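Local coordinates for RagA protein (Porphyromonas gingivalis, PDB 6SLN) that probably takes up nutrients, most likely oligopeptides, across the outer membrane as a TonB-dependent beta-barrel transporter, at residues L809-P813 with A830-T834; V867-N873 with L920-S925; I712-P717 with L769-L773; H147-L152 with M732-D738. One frame throughout, in Å; residues are numbered along the deposited sequence.

Overall arrangement
Contact 4 ties the plug loop 147-152 to barrel strand 732-746; the other three contacts join pieces of the barrel chain. Contacts 3 and 4 alternate along the chain (147-152, 712-717, 732-738, 769-773), use the neighbouring strands 696-715 and 732-746, and meet directly at Leu152, which packs on Ile712 and Leu769; their centres are 20 Å apart. Contact 1 follows, in the long excursion between barrel strands 752-764 and 844-853, and contact 2 comes last, between strands 857-873 and 921-937. The centres of contacts 1 and 2 are 20 Å apart, their nearest atoms about 8 Å. Only contacts 3 and 4 touch, so the plug loop meets both barrel wall and the loop after strand 752-764.

Contact 1: L809-P813 with A830-T834; sequences LWYVP and ADLET
The indole of Trp810 is approached obliquely by Leu832 CD1, whose closest atom on the tryptophan is CB rather than the ring, at 4.0 Å. Beyond that the ring leads away from residues 830-834: it meets the ring of Tyr828 with the two planes about 55° apart, and its NE1 is hydrogen-bonded to Asp917. The pyrrolidine ring of Pro813 lies against the backbone of the facing segment instead, with CD 3.7 Å from Leu832 O and CG 4.1 Å from Asp831 O. Pro813 CB also comes 4.3 Å from Thr834 CB.

Leu832 is the central side chain. Its CG lies anti to its own carbonyl carbon (chi1 -57°), and the forked end reaches across to residues 810-813. One branch, CD1, serves Trp810; the other, CD2, sits 3.7 Å from Tyr811 O and fits beside Val812, where it is equally far, 4.1 Å, from CG1 and CG2. The two segments run 75° apart and share no hydrogen bond; each pairs separately with strand 792-802 of a small antiparallel sheet. That sheet belongs to a long, probably extracellular loop excursion of the TonB-dependent receptor barrel. Residues 830-832 form a 3-10 segment, tied by Glu833 N to Ala830 O at 3.2 Å, before the chain enters strand 833-836. This turn carries Leu832 inward, while Ala830 and Asp831 pack on side chains of another protein in the assembly. At Pro813 the chain turns a corner out of strand 807-812.

Contact 2: V867-N873 with L920-S925; sequences VGKWMIN and LLENAS
Met871 and Glu922 form a hydrogen-bonded pair between antiparallel strands 870-873 and 921-923, whose axes approach to 4.6 Å with their directions 135° apart. Glu922 N binds Met871 O at 2.8 Å, the return bond from Met871 N to Glu922 O is weak, and Asn873 N donates to Leu920 O.

On one face of the sheet the amide of Asn923 lies over one face of the Trp870 ring. Asn923 CG stands 4.0 Å above the indole plane, offset toward the rim, and the amide is tilted 48° to the ring. The amide does not turn freely: OD1 accepts from Ser925 N at 3.0 Å, closing an Asx turn, and from Ser925 OG as well. On the same face Leu921 CD1 wedges between Trp870 CB and Ile872 CG1, 3.9 Å from each.

The opposite face carries Glu922. With CG anti to the backbone N (chi1 -167°), the amide of Asn873 is carried to Glu922, where ND2 meets OE2 at 3.0 Å from above the carboxylate plane. OE2 also meets Arg876 in a salt bridge and OE1 meets Lys968, so the buried carboxylate is probably held ionised. Nearby, Ala924 CB packs 3.8 Å from Met871 CB.

Asn873 stands at the N-cap of helix 874-879, its OD1 weakly bonded to Arg876 N, and Leu920 rests on Arg876 and Tyr877 of that helix. Lys838 forms a cation-pi contact with Trp870, while Phe793 and Met795 of strand 792-802 lie against Trp870, Ile872 and Leu921; the backbone of Ile872 is hydrogen-bonded to Asn977 and Gly979.

Contact 3: I712-P717 with L769-L773; sequences IDVPMP and LFFGL
Val714 CG1 comes up obliquely to the ring of Phe771, 3.5 Å from CZ, while Pro715 O lies at that ring's edge, near its plane. The ring of Phe770 meets Ile712 and Pro715 from a CG lying between backbone N and carbonyl carbon (chi1 34°). Ile712 CD1 meets its ring edge 4.1 Å from CD1, and Pro715 CD approaches obliquely, 3.7 Å from CZ; both side chains cross the phenyl at about a right angle. No hydrogen bond joins the segments, and the side-chain contacts are apolar.

The two phenyls brace each other: Phe770 CB sits 4.1 Å above the centre of the Phe771 ring, and Phe771 CD2 meets the edge of Phe770 in its plane. Both come from a type I' turn, Phe770 to Leu773, closed by Leu773 N to Phe770 O at 2.8 Å, in the loop following barrel strand 752-764. Opposite lies the end of barrel strand 696-715, paired with residues 723-727. Asp713 is the centre of an inverse gamma turn, and its OD1 is hydrogen-bonded to Ser724.

Tyr776 and Val729 pack on Phe770. Another protein of the assembly reaches Phe771 with an apolar side chain and donates from a basic one to Met716 O.

Contact 4: H147-L152 with M732-D738; sequences HGTGSL and MKNTGVD
His147 points its ring edge at the carboxylate of Asp738: NE2 donates to OD1 at 2.6 Å in a nearly straight bond (173°). The acceptor lies in the imidazole plane, yet the histidine meets OD1 from above the carboxylate, the two planes being 52° apart.

Asn734 turns its amide toward the plug loop, where ND2 bonds to Thr149 O at 2.8 Å, the donor standing above the carbonyl plane. The other end of the amide, OD1, accepts from Asn762 and from a water, at 2.9 Å, that in turn accepts from Thr149 N. Both ends being used, the amide's flip is fixed.

Met732 crosses Leu152 obliquely. Its SD comes 3.5 Å from Leu152 CD2 and 3.7 Å from Ser151 N, and the bend at chi3 (71°) turns CE toward Thr149 O.

These three side chains of strand 732-746 point to the barrel interior and hold the plug loop 147-152, which runs nearly antiparallel to the strand. Tyr703 stacks on His147. Since Asp738 OD1 also forms a salt bridge to Lys187 of the plug and OD2 is bonded to Asn760, the carboxylate probably remains charged and would polarise the imidazole, giving a charged, hydrogen-bonded link between plug and barrel wall.

Contact 1: L809-P813 with A830-T834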
loop_
_atom_site.group_PDB
_atom_site.type_symbol
_atom_site.label_atom_id
_atom_site.label_comp_id
_atom_site.label_asym_id
_atom_site.label_seq_id
_atom_site.Cartn_x
_atom_site.Cartn_y
_atom_site.Cartn_z
ATOM N N LEU A 809 3.898 56.140 6.415
ATOM C CA LEU A 809 3.748 56.969 5.238
ATOM C C LEU A 809 4.244 56.217 4.008
ATOM O O LEU A 809 5.232 55.476 4.070
ATOM C CB LEU A 809 4.505 58.296 5.411
ATOM C CG LEU A 809 3.840 59.341 6.321
ATOM C CD1 LEU A 809 4.492 60.721 6.197
ATOM C CD2 LEU A 809 2.352 59.445 6.040
ATOM N N TRP A 810 3.547 56.411 2.895
ATOM C CA TRP A 810 3.968 55.872 1.613
ATOM C C TRP A 810 3.925 56.970 0.561
ATOM O O TRP A 810 3.136 57.917 0.654
ATOM C CB TRP A 810 3.087 54.681 1.172
ATOM C CG TRP A 810 3.108 53.559 2.145
ATOM C CD1 TRP A 810 3.925 52.467 2.119
ATOM C CD2 TRP A 810 2.285 53.421 3.307
ATOM N NE1 TRP A 810 3.651 51.642 3.194
ATOM C CE2 TRP A 810 2.652 52.210 3.941
ATOM C CE3 TRP A 810 1.277 54.205 3.881
ATOM C CZ2 TRP A 810 2.043 51.769 5.116
ATOM C CZ3 TRP A 810 0.670 53.766 5.046
ATOM C CH2 TRP A 810 1.058 52.558 5.653
ATOM N N TYR A 811 4.788 56.844 -0.437
ATOM C CA TYR A 811 4.731 57.771 -1.550
ATOM C C TYR A 811 3.584 57.399 -2.470
ATOM O O TYR A 811 3.243 56.224 -2.643
ATOM C CB TYR A 811 6.036 57.774 -2.336
ATOM C CG TYR A 811 7.222 58.287 -1.565
ATOM C CD1 TYR A 811 7.246 59.586 -1.070
ATOM C CD2 TYR A 811 8.325 57.459 -1.319
ATOM C CE1 TYR A 811 8.341 60.050 -0.351
ATOM C CE2 TYR A 811 9.419 57.916 -0.606
ATOM C CZ TYR A 811 9.420 59.207 -0.127
ATOM O OH TYR A 811 10.500 59.654 0.576
ATOM N N VAL A 812 2.976 58.424 -3.063
ATOM C CA VAL A 812 1.944 58.257 -4.067
ATOM C C VAL A 812 2.633 58.251 -5.453
ATOM O O VAL A 812 3.158 59.304 -5.843
ATOM C CB VAL A 812 0.892 59.360 -3.981
ATOM C CG1 VAL A 812 -0.348 58.973 -4.780
ATOM C CG2 VAL A 812 0.578 59.641 -2.503
ATOM N N PRO A 813 2.646 57.137 -6.157
ATOM C CA PRO A 813 3.405 57.083 -7.419
ATOM C C PRO A 813 2.950 58.155 -8.398
ATOM O O PRO A 813 1.751 58.374 -8.604
ATOM C CB PRO A 813 3.123 55.671 -7.946
ATOM C CG PRO A 813 1.975 55.157 -7.128
ATOM C CD PRO A 813 2.044 55.841 -5.815
ATOM N N ALA A 830 -4.125 49.464 -2.010
ATOM C CA ALA A 830 -3.564 48.726 -3.140
ATOM C C ALA A 830 -2.926 49.650 -4.167
ATOM O O ALA A 830 -1.905 49.304 -4.775
ATOM C CB ALA A 830 -4.667 47.904 -3.813
ATOM N N ASP A 831 -3.499 50.839 -4.350
ATOM C CA ASP A 831 -3.151 51.689 -5.474
ATOM C C ASP A 831 -1.779 52.328 -5.331
ATOM O O ASP A 831 -1.233 52.816 -6.327
ATOM C CB ASP A 831 -4.232 52.747 -5.643
ATOM C CG ASP A 831 -5.630 52.182 -5.421
ATOM O OD1 ASP A 831 -5.920 51.066 -5.913
ATOM O OD2 ASP A 831 -6.443 52.856 -4.753
ATOM N N LEU A 832 -1.192 52.322 -4.134
ATOM C CA LEU A 832 0.138 52.905 -4.003
ATOM C C LEU A 832 1.228 52.000 -4.537
ATOM O O LEU A 832 2.397 52.401 -4.534
ATOM C CB LEU A 832 0.430 53.234 -2.544
ATOM C CG LEU A 832 -0.588 54.164 -1.906
ATOM C CD1 LEU A 832 -0.506 54.038 -0.388
ATOM C CD2 LEU A 832 -0.360 55.612 -2.379
ATOM N N GLU A 833 0.878 50.799 -4.976
ATOM C CA GLU A 833 1.877 49.838 -5.398
ATOM C C GLU A 833 2.326 50.148 -6.818
ATOM O O GLU A 833 1.521 50.510 -7.676
ATOM C CB GLU A 833 1.315 48.423 -5.286
ATOM C CG GLU A 833 0.933 48.068 -3.853
ATOM C CD GLU A 833 0.395 46.664 -3.701
ATOM O OE1 GLU A 833 0.623 45.830 -4.601
ATOM O OE2 GLU A 833 -0.257 46.399 -2.669
ATOM N N THR A 834 3.629 50.022 -7.044
ATOM C CA THR A 834 4.286 50.454 -8.263
ATOM C C THR A 834 5.265 49.372 -8.694
ATOM O O THR A 834 5.712 48.559 -7.883
ATOM C CB THR A 834 5.026 51.776 -8.044
ATOM O OG1 THR A 834 5.859 52.058 -9.170
ATOM C CG2 THR A 834 5.917 51.668 -6.826
#

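Contact 2: V867-N873 with L920-S925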
loop_
_atom_site.group_PDB
_atom_site.type_symbol
_atom_site.label_atom_id
_atom_site.label_comp_id
_atom_site.label_asym_id
_atom_site.label_seq_id
_atom_site.Cartn_x
_atom_site.Cartn_y
_atom_site.Cartn_z
ATOM N N VAL A 867 24.633 38.859 -7.430
ATOM C CA VAL A 867 24.463 40.303 -7.294
ATOM C C VAL A 867 23.173 40.723 -7.984
ATOM O O VAL A 867 22.850 40.231 -9.070
ATOM C CB VAL A 867 25.665 41.063 -7.888
ATOM C CG1 VAL A 867 25.477 42.563 -7.738
ATOM C CG2 VAL A 867 26.957 40.602 -7.228
ATOM N N GLY A 868 22.442 41.642 -7.365
ATOM C CA GLY A 868 21.153 42.019 -7.893
ATOM C C GLY A 868 19.985 41.235 -7.343
ATOM O O GLY A 868 18.853 41.445 -7.803
ATOM N N LYS A 869 20.221 40.357 -6.361
ATOM C CA LYS A 869 19.148 39.638 -5.688
ATOM C C LYS A 869 18.483 40.537 -4.650
ATOM O O LYS A 869 19.156 41.176 -3.832
ATOM C CB LYS A 869 19.692 38.358 -5.040
ATOM C CG LYS A 869 18.663 37.477 -4.330
ATOM C CD LYS A 869 19.009 35.992 -4.523
ATOM C CE LYS A 869 18.525 35.108 -3.388
ATOM N NZ LYS A 869 17.058 35.180 -3.088
ATOM N N TRP A 870 17.161 40.619 -4.722
ATOM C CA TRP A 870 16.324 41.194 -3.689
ATOM C C TRP A 870 15.379 40.109 -3.197
ATOM O O TRP A 870 15.213 39.057 -3.827
ATOM C CB TRP A 870 15.549 42.415 -4.206
ATOM C CG TRP A 870 16.458 43.385 -4.917
ATOM C CD1 TRP A 870 16.877 43.314 -6.220
ATOM C CD2 TRP A 870 17.108 44.537 -4.349
ATOM N NE1 TRP A 870 17.731 44.366 -6.497
ATOM C CE2 TRP A 870 17.885 45.126 -5.368
ATOM C CE3 TRP A 870 17.093 45.133 -3.090
ATOM C CZ2 TRP A 870 18.635 46.276 -5.160
ATOM C CZ3 TRP A 870 17.855 46.287 -2.883
ATOM C CH2 TRP A 870 18.613 46.836 -3.908
ATOM N N MET A 871 14.777 40.362 -2.043
ATOM C CA MET A 871 13.966 39.359 -1.379
ATOM C C MET A 871 13.127 40.069 -0.338
ATOM O O MET A 871 13.618 40.961 0.357
ATOM C CB MET A 871 14.837 38.280 -0.725
ATOM C CG MET A 871 14.120 36.945 -0.529
ATOM S SD MET A 871 15.238 35.534 -0.316
ATOM C CE MET A 871 16.389 36.178 0.917
ATOM N N ILE A 872 11.857 39.707 -0.264
ATOM C CA ILE A 872 11.009 40.225 0.799
ATOM C C ILE A 872 11.273 39.380 2.037
ATOM O O ILE A 872 11.150 38.153 1.997
ATOM C CB ILE A 872 9.528 40.192 0.398
ATOM C CG1 ILE A 872 9.326 41.011 -0.866
ATOM C CG2 ILE A 872 8.630 40.675 1.538
ATOM C CD1 ILE A 872 8.071 40.691 -1.578
ATOM N N ASN A 873 11.670 40.035 3.126
ATOM C CA ASN A 873 11.941 39.356 4.381
ATOM C C ASN A 873 10.637 39.244 5.148
ATOM O O ASN A 873 10.325 40.054 6.018
ATOM C CB ASN A 873 12.997 40.087 5.190
ATOM C CG ASN A 873 13.517 39.246 6.333
ATOM O OD1 ASN A 873 12.826 38.336 6.792
ATOM N ND2 ASN A 873 14.746 39.524 6.783
ATOM N N LEU A 920 11.164 45.787 4.185
ATOM C CA LEU A 920 11.010 44.346 3.960
ATOM C C LEU A 920 11.597 43.915 2.622
ATOM O O LEU A 920 11.969 42.750 2.480
ATOM C CB LEU A 920 9.555 43.847 4.034
ATOM C CG LEU A 920 8.741 44.144 5.293
ATOM C CD1 LEU A 920 7.499 43.281 5.344
ATOM C CD2 LEU A 920 9.583 43.947 6.537
ATOM N N LEU A 921 11.690 44.795 1.626
ATOM C CA LEU A 921 12.373 44.399 0.387
ATOM C C LEU A 921 13.865 44.638 0.575
ATOM O O LEU A 921 14.337 45.765 0.471
ATOM C CB LEU A 921 11.845 45.155 -0.827
ATOM C CG LEU A 921 12.413 44.658 -2.170
ATOM C CD1 LEU A 921 12.140 43.145 -2.405
ATOM C CD2 LEU A 921 11.930 45.524 -3.360
ATOM N N GLU A 922 14.622 43.580 0.836
ATOM C CA GLU A 922 16.027 43.731 1.174
ATOM C C GLU A 922 16.931 43.290 0.033
ATOM O O GLU A 922 16.604 42.376 -0.725
ATOM C CB GLU A 922 16.380 42.928 2.425
ATOM C CG GLU A 922 15.669 43.387 3.674
ATOM C CD GLU A 922 16.114 42.596 4.883
ATOM O OE1 GLU A 922 17.328 42.309 4.961
ATOM O OE2 GLU A 922 15.261 42.245 5.733
ATOM N N ASN A 923 18.087 43.946 -0.057
ATOM C CA ASN A 923 19.178 43.515 -0.921
ATOM C C ASN A 923 19.755 42.175 -0.478
ATOM O O ASN A 923 20.645 42.125 0.386
ATOM C CB ASN A 923 20.276 44.572 -0.927
ATOM C CG ASN A 923 21.287 44.342 -2.013
ATOM O OD1 ASN A 923 21.716 43.207 -2.256
ATOM N ND2 ASN A 923 21.665 45.414 -2.695
ATOM N N ALA A 924 19.265 41.084 -1.070
ATOM C CA ALA A 924 19.720 39.747 -0.717
ATOM C C ALA A 924 20.897 39.277 -1.577
ATOM O O ALA A 924 21.117 38.065 -1.706
ATOM C CB ALA A 924 18.559 38.753 -0.797
ATOM N N SER A 925 21.661 40.202 -2.154
ATOM C CA SER A 925 22.877 39.821 -2.861
ATOM C C SER A 925 23.928 39.325 -1.871
ATOM O O SER A 925 23.895 39.648 -0.676
ATOM C CB SER A 925 23.436 40.999 -3.663
ATOM O OG SER A 925 22.393 41.774 -4.207
#

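Contact 3: I712-P717 with L769-L773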
loop_
_atom_site.group_PDB
_atom_site.type_symbol
_atom_site.label_atom_id
_atom_site.label_comp_id
_atom_site.label_asym_id
_atom_site.label_seq_id
_atom_site.Cartn_x
_atom_site.Cartn_y
_atom_site.Cartn_z
ATOM N N ILE A 712 2.831 29.202 -20.443
ATOM C CA ILE A 712 2.468 29.882 -19.212
ATOM C C ILE A 712 1.380 29.067 -18.541
ATOM O O ILE A 712 0.395 28.673 -19.183
ATOM C CB ILE A 712 2.005 31.327 -19.465
ATOM C CG1 ILE A 712 3.144 32.177 -20.054
ATOM C CG2 ILE A 712 1.449 31.933 -18.170
ATOM C CD1 ILE A 712 2.934 33.714 -19.933
ATOM N N ASP A 713 1.588 28.762 -17.266
ATOM C CA ASP A 713 0.540 28.193 -16.427
ATOM C C ASP A 713 -0.385 29.368 -16.114
ATOM O O ASP A 713 -0.269 30.051 -15.088
ATOM C CB ASP A 713 1.140 27.545 -15.180
ATOM C CG ASP A 713 0.179 26.614 -14.478
ATOM O OD1 ASP A 713 -0.994 26.545 -14.889
ATOM O OD2 ASP A 713 0.595 25.947 -13.508
ATOM N N VAL A 714 -1.295 29.627 -17.046
ATOM C CA VAL A 714 -2.023 30.901 -17.043
ATOM C C VAL A 714 -2.902 30.979 -15.799
ATOM O O VAL A 714 -3.651 30.028 -15.508
ATOM C CB VAL A 714 -2.851 31.047 -18.322
ATOM C CG1 VAL A 714 -3.907 32.114 -18.135
ATOM C CG2 VAL A 714 -1.943 31.387 -19.522
ATOM N N PRO A 715 -2.810 32.057 -15.019
ATOM C CA PRO A 715 -3.683 32.206 -13.844
ATOM C C PRO A 715 -5.128 32.422 -14.280
ATOM O O PRO A 715 -5.421 33.308 -15.085
ATOM C CB PRO A 715 -3.116 33.446 -13.126
ATOM C CG PRO A 715 -1.771 33.741 -13.772
ATOM C CD PRO A 715 -1.864 33.178 -15.164
ATOM N N MET A 716 -6.007 31.645 -13.754
ATOM C CA MET A 716 -7.324 31.964 -14.292
ATOM C C MET A 716 -8.096 32.866 -13.338
ATOM O O MET A 716 -7.913 32.784 -12.119
ATOM C CB MET A 716 -8.139 30.690 -14.543
ATOM C CG MET A 716 -7.364 29.576 -15.235
ATOM S SD MET A 716 -7.705 29.588 -16.997
ATOM C CE MET A 716 -9.464 29.276 -16.938
ATOM N N PRO A 717 -8.939 33.754 -13.867
ATOM C CA PRO A 717 -9.905 34.447 -13.009
ATOM C C PRO A 717 -10.784 33.442 -12.291
ATOM O O PRO A 717 -11.229 32.456 -12.877
ATOM C CB PRO A 717 -10.725 35.298 -13.989
ATOM C CG PRO A 717 -10.296 34.888 -15.362
ATOM C CD PRO A 717 -8.937 34.292 -15.241
ATOM N N LEU A 769 2.142 38.772 -22.821
ATOM C CA LEU A 769 1.556 38.054 -21.694
ATOM C C LEU A 769 0.324 37.314 -22.181
ATOM O O LEU A 769 0.425 36.519 -23.103
ATOM C CB LEU A 769 1.304 38.976 -20.530
ATOM C CG LEU A 769 2.568 39.440 -19.827
ATOM C CD1 LEU A 769 2.319 40.666 -18.947
ATOM C CD2 LEU A 769 3.125 38.272 -19.051
ATOM N N PHE A 770 -0.819 37.505 -21.538
ATOM C CA PHE A 770 -2.031 36.764 -21.842
ATOM C C PHE A 770 -3.207 37.735 -21.819
ATOM O O PHE A 770 -3.160 38.769 -21.145
ATOM C CB PHE A 770 -2.254 35.616 -20.841
ATOM C CG PHE A 770 -1.793 35.907 -19.422
ATOM C CD1 PHE A 770 -0.456 35.789 -19.069
ATOM C CD2 PHE A 770 -2.707 36.262 -18.439
ATOM C CE1 PHE A 770 -0.032 36.030 -17.768
ATOM C CE2 PHE A 770 -2.288 36.498 -17.140
ATOM C CZ PHE A 770 -0.945 36.383 -16.804
ATOM N N PHE A 771 -4.263 37.402 -22.567
ATOM C CA PHE A 771 -5.514 38.157 -22.561
ATOM C C PHE A 771 -5.341 39.587 -23.053
ATOM O O PHE A 771 -6.150 40.467 -22.716
ATOM C CB PHE A 771 -6.152 38.164 -21.162
ATOM C CG PHE A 771 -6.246 36.794 -20.520
ATOM C CD1 PHE A 771 -6.373 35.645 -21.301
ATOM C CD2 PHE A 771 -6.216 36.655 -19.142
ATOM C CE1 PHE A 771 -6.456 34.379 -20.718
ATOM C CE2 PHE A 771 -6.303 35.392 -18.555
ATOM C CZ PHE A 771 -6.420 34.250 -19.351
ATOM N N GLY A 772 -4.300 39.857 -23.834
ATOM C CA GLY A 772 -4.032 41.242 -24.181
ATOM C C GLY A 772 -3.460 42.089 -23.063
ATOM O O GLY A 772 -3.360 43.309 -23.225
ATOM N N LEU A 773 -3.071 41.484 -21.939
ATOM C CA LEU A 773 -2.577 42.254 -20.797
ATOM C C LEU A 773 -1.218 42.855 -21.096
ATOM O O LEU A 773 -0.308 42.169 -21.570
ATOM C CB LEU A 773 -2.471 41.385 -19.544
ATOM C CG LEU A 773 -3.836 40.934 -19.030
ATOM C CD1 LEU A 773 -3.758 39.835 -17.936
ATOM C CD2 LEU A 773 -4.580 42.175 -18.573
#

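Contact 4: H147-L152 with M732-D738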
loop_
_atom_site.group_PDB
_atom_site.type_symbol
_atom_site.label_atom_id
_atom_site.label_comp_id
_atom_site.label_asym_id
_atom_site.label_seq_id
_atom_site.Cartn_x
_atom_site.Cartn_y
_atom_site.Cartn_z
ATOM N N HIS A 147 21.695 30.942 -18.526
ATOM C CA HIS A 147 21.329 32.167 -19.259
ATOM C C HIS A 147 19.884 32.583 -18.965
ATOM O O HIS A 147 19.072 32.756 -19.876
ATOM C CB HIS A 147 21.524 32.012 -20.775
ATOM C CG HIS A 147 22.947 31.861 -21.218
ATOM N ND1 HIS A 147 23.280 31.323 -22.444
ATOM C CD2 HIS A 147 24.117 32.186 -20.620
ATOM C CE1 HIS A 147 24.593 31.324 -22.584
ATOM N NE2 HIS A 147 25.125 31.842 -21.492
ATOM N N GLY A 148 19.551 32.718 -17.680
ATOM C CA GLY A 148 18.276 33.280 -17.276
ATOM C C GLY A 148 17.160 32.259 -17.163
ATOM O O GLY A 148 17.324 31.059 -17.398
ATOM N N THR A 149 15.986 32.762 -16.777
ATOM C CA THR A 149 14.763 31.967 -16.762
ATOM C C THR A 149 14.153 32.039 -18.148
ATOM O O THR A 149 13.832 33.130 -18.628
ATOM C CB THR A 149 13.758 32.484 -15.733
ATOM O OG1 THR A 149 14.365 32.520 -14.438
ATOM C CG2 THR A 149 12.544 31.576 -15.665
ATOM N N GLY A 150 14.002 30.894 -18.793
ATOM C CA GLY A 150 13.462 30.947 -20.134
ATOM C C GLY A 150 11.952 30.948 -20.233
ATOM O O GLY A 150 11.426 30.986 -21.351
ATOM N N SER A 151 11.223 30.907 -19.116
ATOM C CA SER A 151 9.783 30.727 -19.238
ATOM C C SER A 151 9.097 31.133 -17.946
ATOM O O SER A 151 9.637 30.951 -16.859
ATOM C CB SER A 151 9.433 29.278 -19.596
ATOM O OG SER A 151 8.078 28.966 -19.303
ATOM N N LEU A 152 7.896 31.685 -18.082
ATOM C CA LEU A 152 7.069 32.024 -16.932
ATOM C C LEU A 152 6.242 30.841 -16.416
ATOM O O LEU A 152 5.414 31.025 -15.517
ATOM C CB LEU A 152 6.146 33.192 -17.291
ATOM C CG LEU A 152 6.826 34.436 -17.840
ATOM C CD1 LEU A 152 5.803 35.540 -17.907
ATOM C CD2 LEU A 152 7.975 34.846 -16.957
ATOM N N MET A 732 8.950 35.946 -23.825
ATOM C CA MET A 732 10.035 36.559 -23.079
ATOM C C MET A 732 11.242 36.695 -23.987
ATOM O O MET A 732 11.175 36.448 -25.193
ATOM C CB MET A 732 10.451 35.733 -21.862
ATOM C CG MET A 732 9.461 35.610 -20.752
ATOM S SD MET A 732 10.103 34.344 -19.649
ATOM C CE MET A 732 11.490 35.258 -18.948
ATOM N N LYS A 733 12.370 37.023 -23.367
ATOM C CA LYS A 733 13.623 37.317 -24.041
ATOM C C LYS A 733 14.695 37.425 -22.963
ATOM O O LYS A 733 14.433 37.938 -21.869
ATOM C CB LYS A 733 13.514 38.615 -24.854
ATOM C CG LYS A 733 14.611 38.855 -25.881
ATOM C CD LYS A 733 14.687 40.355 -26.244
ATOM C CE LYS A 733 14.715 40.561 -27.745
ATOM N NZ LYS A 733 15.703 41.591 -28.191
ATOM N N ASN A 734 15.885 36.919 -23.268
ATOM C CA ASN A 734 16.989 36.909 -22.323
ATOM C C ASN A 734 18.249 37.309 -23.064
ATOM O O ASN A 734 18.641 36.639 -24.024
ATOM C CB ASN A 734 17.145 35.531 -21.677
ATOM C CG ASN A 734 16.383 35.426 -20.381
ATOM O OD1 ASN A 734 16.768 36.012 -19.373
ATOM N ND2 ASN A 734 15.296 34.688 -20.396
ATOM N N THR A 735 18.871 38.405 -22.636
ATOM C CA THR A 735 20.042 38.937 -23.316
ATOM C C THR A 735 21.129 39.159 -22.282
ATOM O O THR A 735 20.865 39.731 -21.220
ATOM C CB THR A 735 19.688 40.221 -24.054
ATOM O OG1 THR A 735 18.620 39.930 -24.965
ATOM C CG2 THR A 735 20.901 40.788 -24.826
ATOM N N GLY A 736 22.333 38.679 -22.579
ATOM C CA GLY A 736 23.362 38.654 -21.560
ATOM C C GLY A 736 24.729 38.351 -22.134
ATOM O O GLY A 736 24.898 38.165 -23.343
ATOM N N VAL A 737 25.709 38.292 -21.222
ATOM C CA VAL A 737 27.124 38.159 -21.547
ATOM C C VAL A 737 27.736 37.058 -20.686
ATOM O O VAL A 737 27.339 36.870 -19.533
ATOM C CB VAL A 737 27.856 39.497 -21.340
ATOM C CG1 VAL A 737 29.356 39.292 -21.308
ATOM C CG2 VAL A 737 27.474 40.460 -22.457
ATOM N N ASP A 738 28.679 36.310 -21.257
ATOM C CA ASP A 738 29.373 35.217 -20.587
ATOM C C ASP A 738 30.861 35.522 -20.618
ATOM O O ASP A 738 31.470 35.492 -21.691
ATOM C CB ASP A 738 29.098 33.883 -21.280
ATOM C CG ASP A 738 27.876 33.171 -20.733
ATOM O OD1 ASP A 738 27.702 31.967 -21.050
ATOM O OD2 ASP A 738 27.088 33.809 -20.004
HETATM O O HOH W 1 15.803 35.731 -16.624
#